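Local coordinates for protein ORF10 (Moritella marina, PDB 6RIW) that forms the ketosynthase-chain length factor didomain of a polyunsaturated fatty acid synthase and probably catalyses the condensations that lengthen acyl chains, at residues A[828-833]-A[842-847]; A[565-570]-A[887-892]; A[478-483]-A[495-500]; A[311-316]-A[654-659]; A[156-161]-A[594-599]. All coordinates share one frame; numbering follows the deposited sequence.

Contact 1: residues A[828-833]-A[842-847]; sequences SSVKAN and GMASII
Val830 belongs to the Ser-Val-Lys-Ala-Asn run that opens the SVKxNxGH-type motif of the ketosynthase fold, here in the chain length factor domain, and it packs against Ala844 and Ser845 on helix 841-854. The direct contact is made by its two methyl branches. CG1 lies 3.8 Å from Ala844 CB and touches the Ser845 backbone N and OG as well, while CG2 rests 3.9 Å from Ala844 O. Val830 CG1 sits between its own backbone N and carbonyl carbon (chi1 71°), the crowded position, and this turns it onto the helix; CG2 takes the place opposite the backbone N. A branched residue suits the site because its two arms cover neighbouring parts of one helical turn, and the small Ala844 and Ser845 let the loop come close. Phe487 of helix 484-492 also covers Val830.

Polar atoms border this apolar patch. Ser829 OG accepts from Lys831 N over 3.0 Å, a nearly straight capping bond (161°) at the turn leading into helix 831-834. The same hydroxyl lies 2.6 Å from a water that also bonds Ser845 OG, so the two serines are joined through one water. Lys831 reaches the region with an extended chain whose last torsion bends NZ aside, and NZ donates to His803 O too. A second water completes the link, accepting from Lys831 NZ at 3.0 Å and lying 3.2 Å from Ser845 OG.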
# COMPACT_ATOMS: atom_id res chain seq x y z
N SER A 828 -1.54 -25.99 16.70
CA SER A 828 -2.54 -26.09 15.64
C SER A 828 -2.47 -24.83 14.79
O SER A 828 -1.71 -23.91 15.08
CB SER A 828 -3.95 -26.29 16.22
OG SER A 828 -4.44 -25.09 16.82
N SER A 829 -3.26 -24.79 13.71
CA SER A 829 -3.31 -23.59 12.87
C SER A 829 -4.69 -23.45 12.24
O SER A 829 -5.25 -24.42 11.72
CB SER A 829 -2.26 -23.61 11.75
OG SER A 829 -2.46 -22.53 10.82
N VAL A 830 -5.19 -22.21 12.27
CA VAL A 830 -6.44 -21.86 11.64
C VAL A 830 -6.39 -22.12 10.13
O VAL A 830 -7.44 -22.20 9.49
CB VAL A 830 -6.74 -20.37 11.94
CG1 VAL A 830 -5.78 -19.45 11.18
CG2 VAL A 830 -8.20 -20.04 11.67
N LYS A 831 -5.20 -22.23 9.55
CA LYS A 831 -5.15 -22.48 8.10
C LYS A 831 -5.69 -23.86 7.74
O LYS A 831 -6.11 -24.10 6.59
CB LYS A 831 -3.72 -22.32 7.59
CG LYS A 831 -3.22 -20.88 7.75
CD LYS A 831 -1.84 -20.69 7.10
CE LYS A 831 -1.26 -19.26 7.34
NZ LYS A 831 -1.12 -19.01 8.82
N ALA A 832 -5.69 -24.78 8.69
CA ALA A 832 -6.34 -26.07 8.46
C ALA A 832 -7.85 -25.92 8.27
O ALA A 832 -8.48 -26.79 7.65
CB ALA A 832 -6.02 -27.00 9.63
N ASN A 833 -8.46 -24.86 8.79
CA ASN A 833 -9.89 -24.64 8.64
C ASN A 833 -10.23 -23.76 7.45
O ASN A 833 -11.23 -24.02 6.77
CB ASN A 833 -10.49 -24.01 9.92
CG ASN A 833 -10.05 -24.72 11.16
OD1 ASN A 833 -9.05 -24.36 11.76
ND2 ASN A 833 -10.78 -25.77 11.54
N GLY A 842 -2.60 -13.05 9.53
CA GLY A 842 -2.50 -12.72 10.95
C GLY A 842 -3.84 -12.48 11.61
O GLY A 842 -4.02 -12.78 12.80
N MET A 843 -4.81 -11.94 10.86
CA MET A 843 -6.13 -11.70 11.43
C MET A 843 -6.88 -13.01 11.68
O MET A 843 -7.53 -13.16 12.72
CB MET A 843 -6.94 -10.78 10.51
CG MET A 843 -8.19 -10.18 11.15
SD MET A 843 -7.83 -9.20 12.63
CE MET A 843 -7.06 -7.76 11.86
N ALA A 844 -6.81 -13.96 10.75
CA ALA A 844 -7.42 -15.27 10.99
C ALA A 844 -6.89 -15.90 12.28
O ALA A 844 -7.67 -16.45 13.07
CB ALA A 844 -7.17 -16.21 9.81
N SER A 845 -5.57 -15.86 12.49
CA SER A 845 -5.00 -16.47 13.69
C SER A 845 -5.43 -15.74 14.96
O SER A 845 -5.71 -16.38 15.98
CB SER A 845 -3.47 -16.45 13.62
OG SER A 845 -3.01 -17.15 12.49
N ILE A 846 -5.42 -14.41 14.93
CA ILE A 846 -5.82 -13.64 16.11
C ILE A 846 -7.27 -13.91 16.45
O ILE A 846 -7.63 -14.13 17.63
CB ILE A 846 -5.56 -12.14 15.89
CG1 ILE A 846 -4.05 -11.85 16.01
CG2 ILE A 846 -6.37 -11.29 16.91
CD1 ILE A 846 -3.65 -10.40 15.64
N ILE A 847 -8.14 -13.94 15.44
CA ILE A 847 -9.57 -14.10 15.73
C ILE A 847 -9.89 -15.51 16.22
O ILE A 847 -10.66 -15.68 17.18
CB ILE A 847 -10.41 -13.71 14.50
CG1 ILE A 847 -10.31 -12.19 14.32
CG2 ILE A 847 -11.89 -14.17 14.67
CD1 ILE A 847 -11.16 -11.65 13.18
O HOH W 1 -2.08 -20.09 11.74
O HOH W 2 -3.72 -17.63 9.44

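Contact 2: residues A[565-570]-A[887-892]; sequences AKDGGL and QAHQVA
Asp567 OD1 receives two donors: His889 NE2 at 2.8 Å, and a water at 2.7 Å that in turn accepts from Ala892 N. The ring nitrogen comes in from above the carboxylate, 40° out of its plane, and the bond is bent to 151°; ring and carboxylate planes stand 67° apart. Both side chains have CG opposite the backbone N, and they meet where the end of helix 552-567 abuts the loop after strand 876-884. The other oxygen, OD2, is held by Tyr762 OH and Met474 N, so the carboxylate cannot easily turn. A further water spans the backbones, donating to Asp567 O at 2.7 Å and to Gln890 O at 3.0 Å. Beyond the aspartate the helix closes in a Schellman motif, with Leu570 N bonded to Ala565 O (3.0 Å) and Gly569 supplying the positive phi. With an alanine at Asp567, His889 NE2 would probably lose its acceptor and Tyr762 OH and Met474 N theirs, and the helix end its direct tie to the loop. Because His889 ND1 also bonds Gln760 O, a carbonyl that can only accept, both ring nitrogens appear to carry protons, and the aspartate probably stabilises a positively charged imidazole.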
# COMPACT_ATOMS: atom_id res chain seq x y z
N ALA A 565 -16.87 -2.61 14.23
CA ALA A 565 -17.06 -1.34 14.92
C ALA A 565 -18.35 -1.34 15.73
O ALA A 565 -18.38 -0.86 16.87
CB ALA A 565 -17.06 -0.19 13.92
N LYS A 566 -19.42 -1.91 15.15
CA LYS A 566 -20.67 -2.04 15.88
C LYS A 566 -20.53 -2.99 17.07
O LYS A 566 -21.00 -2.69 18.18
CB LYS A 566 -21.78 -2.54 14.94
CG LYS A 566 -22.29 -1.47 13.98
CD LYS A 566 -23.09 -2.09 12.84
CE LYS A 566 -23.58 -1.02 11.87
NZ LYS A 566 -24.26 -1.67 10.72
N ASP A 567 -19.86 -4.13 16.86
CA ASP A 567 -19.64 -5.10 17.92
C ASP A 567 -18.82 -4.51 19.05
O ASP A 567 -19.02 -4.86 20.22
CB ASP A 567 -18.96 -6.34 17.32
CG ASP A 567 -18.84 -7.51 18.29
OD1 ASP A 567 -19.83 -7.84 18.99
OD2 ASP A 567 -17.76 -8.13 18.34
N GLY A 568 -17.90 -3.60 18.74
CA GLY A 568 -17.11 -2.94 19.75
C GLY A 568 -17.76 -1.73 20.40
O GLY A 568 -17.10 -1.06 21.21
N GLY A 569 -19.01 -1.42 20.06
CA GLY A 569 -19.68 -0.27 20.65
C GLY A 569 -19.09 1.07 20.28
O GLY A 569 -19.20 2.03 21.05
N LEU A 570 -18.46 1.18 19.11
CA LEU A 570 -17.87 2.46 18.75
C LEU A 570 -18.96 3.51 18.48
O LEU A 570 -20.12 3.19 18.20
CB LEU A 570 -16.96 2.31 17.53
CG LEU A 570 -15.72 1.43 17.75
CD1 LEU A 570 -14.76 1.55 16.58
CD2 LEU A 570 -15.00 1.78 19.06
N GLN A 887 -14.70 -12.05 31.72
CA GLN A 887 -16.05 -12.32 31.26
C GLN A 887 -16.02 -12.64 29.77
O GLN A 887 -15.11 -12.22 29.06
CB GLN A 887 -16.99 -11.11 31.43
CG GLN A 887 -16.97 -10.41 32.77
CD GLN A 887 -18.16 -9.45 32.93
OE1 GLN A 887 -19.14 -9.51 32.18
NE2 GLN A 887 -18.05 -8.51 33.89
N ALA A 888 -17.06 -13.34 29.30
CA ALA A 888 -17.28 -13.46 27.87
C ALA A 888 -17.80 -12.14 27.32
O ALA A 888 -18.55 -11.42 27.99
CB ALA A 888 -18.27 -14.59 27.56
N HIS A 889 -17.36 -11.80 26.11
CA HIS A 889 -17.83 -10.60 25.42
C HIS A 889 -19.34 -10.63 25.24
O HIS A 889 -19.90 -11.65 24.83
CB HIS A 889 -17.15 -10.52 24.04
CG HIS A 889 -17.77 -9.53 23.11
ND1 HIS A 889 -17.37 -8.22 23.04
CD2 HIS A 889 -18.69 -9.69 22.12
CE1 HIS A 889 -18.04 -7.60 22.08
NE2 HIS A 889 -18.86 -8.47 21.52
N GLN A 890 -19.98 -9.50 25.51
CA GLN A 890 -21.43 -9.39 25.40
C GLN A 890 -21.80 -8.80 24.05
O GLN A 890 -21.30 -7.73 23.67
CB GLN A 890 -21.98 -8.52 26.54
CG GLN A 890 -23.47 -8.25 26.47
CD GLN A 890 -24.04 -7.84 27.83
OE1 GLN A 890 -23.43 -7.04 28.55
NE2 GLN A 890 -25.19 -8.39 28.19
N VAL A 891 -22.66 -9.50 23.31
CA VAL A 891 -23.08 -8.99 22.00
C VAL A 891 -24.00 -7.80 22.19
O VAL A 891 -24.67 -7.63 23.23
CB VAL A 891 -23.75 -10.09 21.16
CG1 VAL A 891 -22.87 -11.34 21.11
CG2 VAL A 891 -25.13 -10.43 21.72
N ALA A 892 -24.03 -6.94 21.17
CA ALA A 892 -24.81 -5.71 21.20
C ALA A 892 -26.32 -5.99 21.17
O ALA A 892 -26.75 -7.13 20.98
CB ALA A 892 -24.42 -4.81 20.03
O HOH W 3 -21.30 -5.68 21.45
O HOH W 4 -22.50 -7.57 18.67

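Contact 3: residues A[478-483]-A[495-500]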
# COMPACT_ATOMS: atom_id res chain seq x y z
N PHE A 478 -14.48 -15.60 6.01
CA PHE A 478 -13.45 -16.49 5.46
C PHE A 478 -14.16 -17.60 4.69
O PHE A 478 -14.84 -18.43 5.30
CB PHE A 478 -12.58 -17.08 6.56
CG PHE A 478 -11.66 -16.09 7.19
CD1 PHE A 478 -10.64 -15.49 6.46
CD2 PHE A 478 -11.81 -15.76 8.54
CE1 PHE A 478 -9.78 -14.59 7.05
CE2 PHE A 478 -10.95 -14.86 9.14
CZ PHE A 478 -9.93 -14.27 8.38
N GLY A 479 -14.00 -17.61 3.37
CA GLY A 479 -14.68 -18.66 2.62
C GLY A 479 -16.17 -18.53 2.82
O GLY A 479 -16.71 -17.43 2.89
N SER A 480 -16.85 -19.66 2.97
CA SER A 480 -18.29 -19.60 3.21
C SER A 480 -18.65 -19.32 4.67
O SER A 480 -19.84 -19.24 4.99
CB SER A 480 -18.95 -20.91 2.75
OG SER A 480 -18.37 -21.98 3.45
N ALA A 481 -17.67 -19.17 5.56
CA ALA A 481 -17.94 -18.74 6.95
C ALA A 481 -18.04 -17.22 6.93
O ALA A 481 -17.05 -16.51 7.05
CB ALA A 481 -16.86 -19.23 7.90
N SER A 482 -19.25 -16.72 6.76
CA SER A 482 -19.43 -15.36 6.29
C SER A 482 -19.61 -14.34 7.41
O SER A 482 -19.69 -13.14 7.12
CB SER A 482 -20.60 -15.31 5.31
OG SER A 482 -21.82 -15.66 5.95
N ASN A 483 -19.63 -14.77 8.67
CA ASN A 483 -19.61 -13.84 9.79
C ASN A 483 -18.95 -14.51 10.99
O ASN A 483 -18.61 -15.69 10.96
CB ASN A 483 -21.03 -13.33 10.14
CG ASN A 483 -22.00 -14.47 10.49
OD1 ASN A 483 -21.61 -15.43 11.12
ND2 ASN A 483 -23.26 -14.33 10.08
N GLN A 495 -14.35 -27.96 11.63
CA GLN A 495 -14.69 -28.08 10.22
C GLN A 495 -13.83 -27.14 9.37
O GLN A 495 -13.08 -26.31 9.89
CB GLN A 495 -16.17 -27.79 10.01
CG GLN A 495 -17.04 -28.85 10.71
CD GLN A 495 -18.48 -28.44 10.78
OE1 GLN A 495 -18.79 -27.26 11.03
NE2 GLN A 495 -19.37 -29.39 10.55
N ASN A 496 -13.94 -27.29 8.05
CA ASN A 496 -13.26 -26.40 7.12
C ASN A 496 -14.26 -25.87 6.09
O ASN A 496 -15.38 -26.38 5.94
CB ASN A 496 -12.10 -27.11 6.40
CG ASN A 496 -12.57 -28.27 5.52
OD1 ASN A 496 -13.23 -28.06 4.50
ND2 ASN A 496 -12.23 -29.48 5.91
N THR A 497 -13.82 -24.85 5.35
CA THR A 497 -14.61 -24.24 4.30
C THR A 497 -14.10 -24.59 2.90
O THR A 497 -14.33 -23.83 1.95
CB THR A 497 -14.61 -22.72 4.47
OG1 THR A 497 -13.25 -22.31 4.63
CG2 THR A 497 -15.40 -22.34 5.73
N PHE A 498 -13.40 -25.71 2.75
CA PHE A 498 -12.76 -26.02 1.47
C PHE A 498 -13.80 -26.49 0.46
O PHE A 498 -14.68 -27.29 0.77
CB PHE A 498 -11.68 -27.07 1.67
CG PHE A 498 -10.57 -26.60 2.59
CD1 PHE A 498 -10.23 -25.27 2.66
CD2 PHE A 498 -9.90 -27.49 3.40
CE1 PHE A 498 -9.22 -24.83 3.51
CE2 PHE A 498 -8.91 -27.06 4.25
CZ PHE A 498 -8.56 -25.73 4.30
N ARG A 499 -13.72 -25.93 -0.75
CA ARG A 499 -14.72 -26.20 -1.79
C ARG A 499 -14.04 -26.10 -3.14
O ARG A 499 -12.91 -25.62 -3.26
CB ARG A 499 -15.89 -25.21 -1.71
CG ARG A 499 -15.42 -23.72 -1.77
CD ARG A 499 -16.51 -22.77 -2.26
NE ARG A 499 -16.91 -23.07 -3.63
CZ ARG A 499 -18.03 -22.60 -4.20
NH1 ARG A 499 -18.84 -21.81 -3.51
NH2 ARG A 499 -18.32 -22.91 -5.45
N GLU A 500 -14.74 -26.55 -4.18
CA GLU A 500 -14.16 -26.37 -5.50
C GLU A 500 -14.30 -24.91 -5.95
O GLU A 500 -15.10 -24.14 -5.42
CB GLU A 500 -14.82 -27.32 -6.51
CG GLU A 500 -14.72 -28.78 -6.10
CD GLU A 500 -13.31 -29.39 -6.18
OE1 GLU A 500 -12.38 -28.78 -6.77
OE2 GLU A 500 -13.14 -30.50 -5.63
O HOH W 5 -15.49 -21.61 1.15
O HOH W 6 -17.62 -23.87 1.49
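Van der Waals contact comes first: the methyl of Thr497 is set against the turn formed by residues 478-481. Thr497 CG2 lies 3.8 Å from Ser480 OG, 3.9 Å from Ala481 N and 4.1 Å from Ala481 CB, so it meets both backbone and side chain. A chi1 of 50° puts this methyl beside the threonine's own backbone N and opposite its carbonyl carbon, while OG1 takes the inner position and bonds Ser528 OG. Threonine suits the place by offering an apolar and a polar arm from one carbon. Gly479 is equally apt, since a CB there would run into Thr497 OG1.

Water supplies the polar link. One molecule donates to Thr497 O at 2.6 Å and accepts a weak bond from Ser480 N; a second lies 2.8 Å from Ser480 OG and gives Thr497 O a weaker bond.

Bonds within each segment fix the shapes that meet. Asn496 OD1 accepts from Phe498 N at 2.9 Å, an Asx turn, and Asn496 CB covers one face of the Phe498 ring near its rim. In 478-483, Phe478 N bonds Ala481 O, and Ala481 N bonds back to Phe478 O (2.9 Å). This last bond closes a type II' beta turn, whose first corner is Gly479 with positive phi; it forms the exit from strand 469-478, after which Asn483 serves as N-cap of helix 484-492.

Contact 4: residues A[311-316]-A[654-659]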
# COMPACT_ATOMS: atom_id res chain seq x y z
N TYR A 311 -4.09 21.10 11.38
CA TYR A 311 -3.30 22.25 11.82
C TYR A 311 -3.36 22.41 13.33
O TYR A 311 -2.34 22.60 13.99
CB TYR A 311 -3.79 23.55 11.17
CG TYR A 311 -3.70 23.64 9.68
CD1 TYR A 311 -2.63 23.10 8.97
CD2 TYR A 311 -4.68 24.31 8.97
CE1 TYR A 311 -2.57 23.20 7.59
CE2 TYR A 311 -4.62 24.43 7.62
CZ TYR A 311 -3.57 23.88 6.92
OH TYR A 311 -3.57 24.00 5.55
N GLU A 312 -4.57 22.38 13.89
CA GLU A 312 -4.73 22.52 15.33
C GLU A 312 -3.94 21.46 16.06
O GLU A 312 -3.16 21.76 16.97
CB GLU A 312 -6.21 22.45 15.71
CG GLU A 312 -7.02 23.62 15.17
CD GLU A 312 -8.52 23.38 15.24
OE1 GLU A 312 -8.93 22.23 15.49
OE2 GLU A 312 -9.28 24.36 15.03
N ARG A 313 -4.08 20.19 15.63
CA ARG A 313 -3.39 19.09 16.29
C ARG A 313 -1.88 19.21 16.15
O ARG A 313 -1.15 18.83 17.07
CB ARG A 313 -3.87 17.74 15.72
CG ARG A 313 -5.29 17.38 16.09
CD ARG A 313 -5.66 16.01 15.49
NE ARG A 313 -6.94 15.51 15.95
CZ ARG A 313 -7.58 14.50 15.36
NH1 ARG A 313 -7.04 13.90 14.30
NH2 ARG A 313 -8.76 14.08 15.82
N ALA A 314 -1.39 19.75 15.03
CA ALA A 314 0.05 19.79 14.79
C ALA A 314 0.74 20.83 15.66
O ALA A 314 1.81 20.57 16.23
CB ALA A 314 0.34 20.08 13.31
N TYR A 315 0.17 22.04 15.74
CA TYR A 315 0.84 23.07 16.54
C TYR A 315 0.69 22.80 18.03
O TYR A 315 1.60 23.12 18.80
CB TYR A 315 0.32 24.46 16.12
CG TYR A 315 0.91 24.76 14.77
CD1 TYR A 315 2.23 25.19 14.65
CD2 TYR A 315 0.19 24.50 13.60
CE1 TYR A 315 2.81 25.40 13.41
CE2 TYR A 315 0.76 24.71 12.35
CZ TYR A 315 2.06 25.15 12.26
OH TYR A 315 2.63 25.34 11.02
N ALA A 316 -0.41 22.17 18.44
CA ALA A 316 -0.48 21.66 19.80
C ALA A 316 0.60 20.61 20.05
O ALA A 316 1.27 20.63 21.09
CB ALA A 316 -1.86 21.07 20.06
N ASP A 654 -17.61 9.10 10.35
CA ASP A 654 -17.06 10.42 10.68
C ASP A 654 -15.91 10.33 11.67
O ASP A 654 -15.84 11.08 12.65
CB ASP A 654 -18.18 11.35 11.19
CG ASP A 654 -17.80 12.82 11.13
OD1 ASP A 654 -16.95 13.23 10.29
OD2 ASP A 654 -18.38 13.59 11.96
N PHE A 655 -14.97 9.40 11.44
CA PHE A 655 -13.80 9.29 12.30
C PHE A 655 -12.75 10.30 11.88
O PHE A 655 -12.62 10.61 10.69
CB PHE A 655 -13.20 7.88 12.23
CG PHE A 655 -14.02 6.82 12.93
CD1 PHE A 655 -14.80 7.13 14.03
CD2 PHE A 655 -13.97 5.50 12.49
CE1 PHE A 655 -15.55 6.12 14.69
CE2 PHE A 655 -14.70 4.49 13.13
CZ PHE A 655 -15.49 4.81 14.24
N SER A 656 -11.95 10.76 12.85
CA SER A 656 -10.91 11.74 12.58
C SER A 656 -9.48 11.24 12.80
O SER A 656 -8.53 12.02 12.61
CB SER A 656 -11.13 13.00 13.44
OG SER A 656 -11.04 12.70 14.83
N GLY A 657 -9.28 9.99 13.22
CA GLY A 657 -7.93 9.46 13.35
C GLY A 657 -7.33 9.12 12.01
O GLY A 657 -7.97 9.20 10.95
N PRO A 658 -6.05 8.74 12.01
CA PRO A 658 -5.41 8.32 10.75
C PRO A 658 -6.09 7.09 10.17
O PRO A 658 -6.50 6.19 10.90
CB PRO A 658 -3.96 8.04 11.16
CG PRO A 658 -4.03 7.74 12.63
CD PRO A 658 -5.14 8.63 13.16
N ALA A 659 -6.23 7.06 8.84
CA ALA A 659 -6.86 5.96 8.11
C ALA A 659 -5.91 5.56 6.99
O ALA A 659 -5.76 6.30 6.02
CB ALA A 659 -8.22 6.36 7.55
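Arg313 of helix 304-318, in the ketosynthase domain, clasps Ser656 of the chain length factor domain and so ties together the two thiolase-type domains of the chain. Along the helix the neighbouring residues look elsewhere: Tyr311 packs on helix 336-350 and meets the ring of His446 edge-to-face, and Glu312 forms a salt bridge with Arg352. Arg313 alone crosses to 654-659. Its CG lies opposite the carbonyl carbon and the chain then runs extended (chi2 -179°), which lets the guanidinium reach 654-659 although the closest pair of CA atoms, those of Arg313 and Gly657, is 11.0 Å apart. Ala314, next along, turns to Ala289 of strand 283-292, and Tyr315 OH bonds His446 NE2.

The clasp is end-on, one terminal nitrogen to each of two atoms of a single residue. Arg313 NH1 donates to Ser656 O over 2.9 Å in a nearly straight bond (164°); the oxygen lies close to the guanidinium plane, whereas the nitrogen stands well above the plane of the carbonyl. NH1 also bonds Leu290 O, so it carries a second acceptor from its own domain. Arginine fits here because of its reach and its paired donors set in one plane; serine fits because its short hydroxyl stays close to the backbone carbonyl, so that one residue answers both nitrogens. Ser656 OG sits between its own N and carbonyl carbon, and Arg313 NH2 meets it at 2.8 Å through a more bent bond, 142°, with OG tilted slightly from the guanidinium plane.

Contact 5: residues A[156-161]-A[594-599]; sequences THYTAP and RVNLTT
The backbones of Tyr158 and Asn596 approach to 6.2 Å between CA atoms, where an irregular loop of the ketosynthase domain passes the junction of helices 589-595 and 597-608 in the chain length factor domain. The contact thus joins the two thiolase-type domains. Asn596, at that junction, faces the loop and uses both ends of its amide. Its ND2 gives Tyr158 O a weak hydrogen bond, 3.3 Å long and bent to 127°. Its OD1 meets the edge of the tyrosine ring, in the ring plane, 3.5 Å from Tyr158 CD2, and accepts a hydrogen bond from Arg592 NE. Amide and ring stand 89° apart, almost perpendicular, and Tyr158 CB packs beside Asn596 CG. Tyr158 chi1 of 80° swings the ring over Thr159, whose CG2 touches one face near its rim; the ring continues onto helix 129-148, a fitting place for a large, flat side chain. If a leucine stood in place of Asn596, Tyr158 O would probably lose its amide donor and Arg592 NE its acceptor, with the loop held less firmly. Water adds a second tie across the domains: one molecule donates to Tyr158 O at 2.9 Å and lies 2.8 Å from Thr599 OG1, a hydroxyl that also bonds Tyr48 OH.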
# COMPACT_ATOMS: atom_id res chain seq x y z
N THR A 156 -0.26 -10.92 -30.17
CA THR A 156 1.08 -10.48 -29.81
C THR A 156 1.17 -10.21 -28.30
O THR A 156 0.18 -9.88 -27.65
CB THR A 156 1.48 -9.22 -30.59
OG1 THR A 156 0.60 -8.15 -30.28
CG2 THR A 156 1.43 -9.50 -32.11
N HIS A 157 2.38 -10.38 -27.75
CA HIS A 157 2.61 -10.05 -26.35
C HIS A 157 2.39 -8.55 -26.09
O HIS A 157 2.62 -7.70 -26.96
CB HIS A 157 4.02 -10.49 -25.94
CG HIS A 157 4.18 -10.78 -24.47
ND1 HIS A 157 3.77 -11.96 -23.89
CD2 HIS A 157 4.72 -10.04 -23.48
CE1 HIS A 157 4.05 -11.93 -22.60
NE2 HIS A 157 4.62 -10.78 -22.32
N TYR A 158 1.95 -8.20 -24.87
CA TYR A 158 1.54 -6.82 -24.60
C TYR A 158 2.69 -5.82 -24.68
O TYR A 158 2.48 -4.67 -25.05
CB TYR A 158 0.84 -6.75 -23.23
CG TYR A 158 1.79 -6.71 -22.05
CD1 TYR A 158 2.45 -7.85 -21.63
CD2 TYR A 158 2.02 -5.51 -21.37
CE1 TYR A 158 3.35 -7.80 -20.53
CE2 TYR A 158 2.90 -5.45 -20.28
CZ TYR A 158 3.56 -6.59 -19.87
OH TYR A 158 4.44 -6.50 -18.81
N THR A 159 3.91 -6.25 -24.35
CA THR A 159 5.12 -5.42 -24.49
C THR A 159 6.27 -6.39 -24.74
O THR A 159 6.06 -7.60 -24.82
CB THR A 159 5.34 -4.53 -23.25
OG1 THR A 159 6.29 -3.49 -23.54
CG2 THR A 159 5.86 -5.35 -22.06
N ALA A 160 7.49 -5.87 -24.86
CA ALA A 160 8.61 -6.79 -25.01
C ALA A 160 8.66 -7.71 -23.79
O ALA A 160 8.70 -7.20 -22.65
CB ALA A 160 9.93 -6.05 -25.16
N PRO A 161 8.62 -9.02 -23.96
CA PRO A 161 8.64 -9.93 -22.80
C PRO A 161 9.99 -9.89 -22.10
O PRO A 161 11.03 -9.82 -22.75
CB PRO A 161 8.39 -11.32 -23.41
CG PRO A 161 8.16 -11.10 -24.87
CD PRO A 161 8.57 -9.73 -25.25
N ARG A 594 -6.93 -5.55 -20.26
CA ARG A 594 -7.91 -5.09 -21.25
C ARG A 594 -7.35 -3.99 -22.14
O ARG A 594 -7.39 -4.07 -23.38
CB ARG A 594 -9.17 -4.61 -20.52
CG ARG A 594 -10.15 -3.81 -21.38
CD ARG A 594 -11.03 -2.82 -20.60
NE ARG A 594 -11.61 -1.88 -21.57
CZ ARG A 594 -12.75 -2.08 -22.23
NH1 ARG A 594 -13.47 -3.17 -21.99
NH2 ARG A 594 -13.16 -1.20 -23.13
N VAL A 595 -6.82 -2.94 -21.53
CA VAL A 595 -6.48 -1.72 -22.27
C VAL A 595 -5.44 -2.00 -23.34
O VAL A 595 -5.52 -1.49 -24.47
CB VAL A 595 -6.01 -0.64 -21.28
CG1 VAL A 595 -5.29 0.46 -22.01
CG2 VAL A 595 -7.21 -0.11 -20.47
N ASN A 596 -4.46 -2.85 -23.03
CA ASN A 596 -3.33 -3.06 -23.93
C ASN A 596 -3.72 -3.81 -25.20
O ASN A 596 -2.96 -3.79 -26.18
CB ASN A 596 -2.23 -3.80 -23.17
CG ASN A 596 -0.84 -3.37 -23.59
OD1 ASN A 596 0.00 -3.07 -22.74
ND2 ASN A 596 -0.56 -3.40 -24.90
N LEU A 597 -4.89 -4.45 -25.22
CA LEU A 597 -5.30 -5.16 -26.42
C LEU A 597 -5.46 -4.21 -27.61
O LEU A 597 -5.46 -4.68 -28.75
CB LEU A 597 -6.59 -5.94 -26.17
CG LEU A 597 -6.40 -7.13 -25.22
CD1 LEU A 597 -7.76 -7.75 -24.85
CD2 LEU A 597 -5.53 -8.17 -25.87
N THR A 598 -5.60 -2.89 -27.37
CA THR A 598 -5.57 -1.88 -28.43
C THR A 598 -4.41 -2.10 -29.41
O THR A 598 -4.61 -2.21 -30.63
CB THR A 598 -5.45 -0.48 -27.82
OG1 THR A 598 -6.67 -0.15 -27.14
CG2 THR A 598 -5.18 0.57 -28.90
N THR A 599 -3.19 -2.14 -28.90
CA THR A 599 -2.07 -2.31 -29.80
C THR A 599 -1.75 -3.77 -30.03
O THR A 599 -1.21 -4.12 -31.09
CB THR A 599 -0.82 -1.58 -29.27
OG1 THR A 599 -0.61 -1.93 -27.89
CG2 THR A 599 -1.01 -0.07 -29.39
O HOH W 7 1.28 -4.00 -27.56

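Overall arrangement
Contacts 1 and 3 lie in the chain length factor domain, and contact 2 is on the same side of the chain's centre, whereas contacts 4 and 5 bridge that domain to the ketosynthase domain. Contacts 1 and 3 are continuous: Asn833 ND2 probably bonds Gln495 O at 2.9 Å, and Asn833 O probably accepts from Thr497 N at 3.1 Å. Contact 2 meets contact 4 more lightly, with Leu570 CD1 4.1 Å from Phe655 CZ. Contact 5 stands apart, its centre about 45 Å from that of contact 4, and the two bridges lie on opposite sides of the chain's centre. The bound magnesium ion, at Met1 and Lys286, is nearest to contact 4, about 13 Å from the Arg313 side chain.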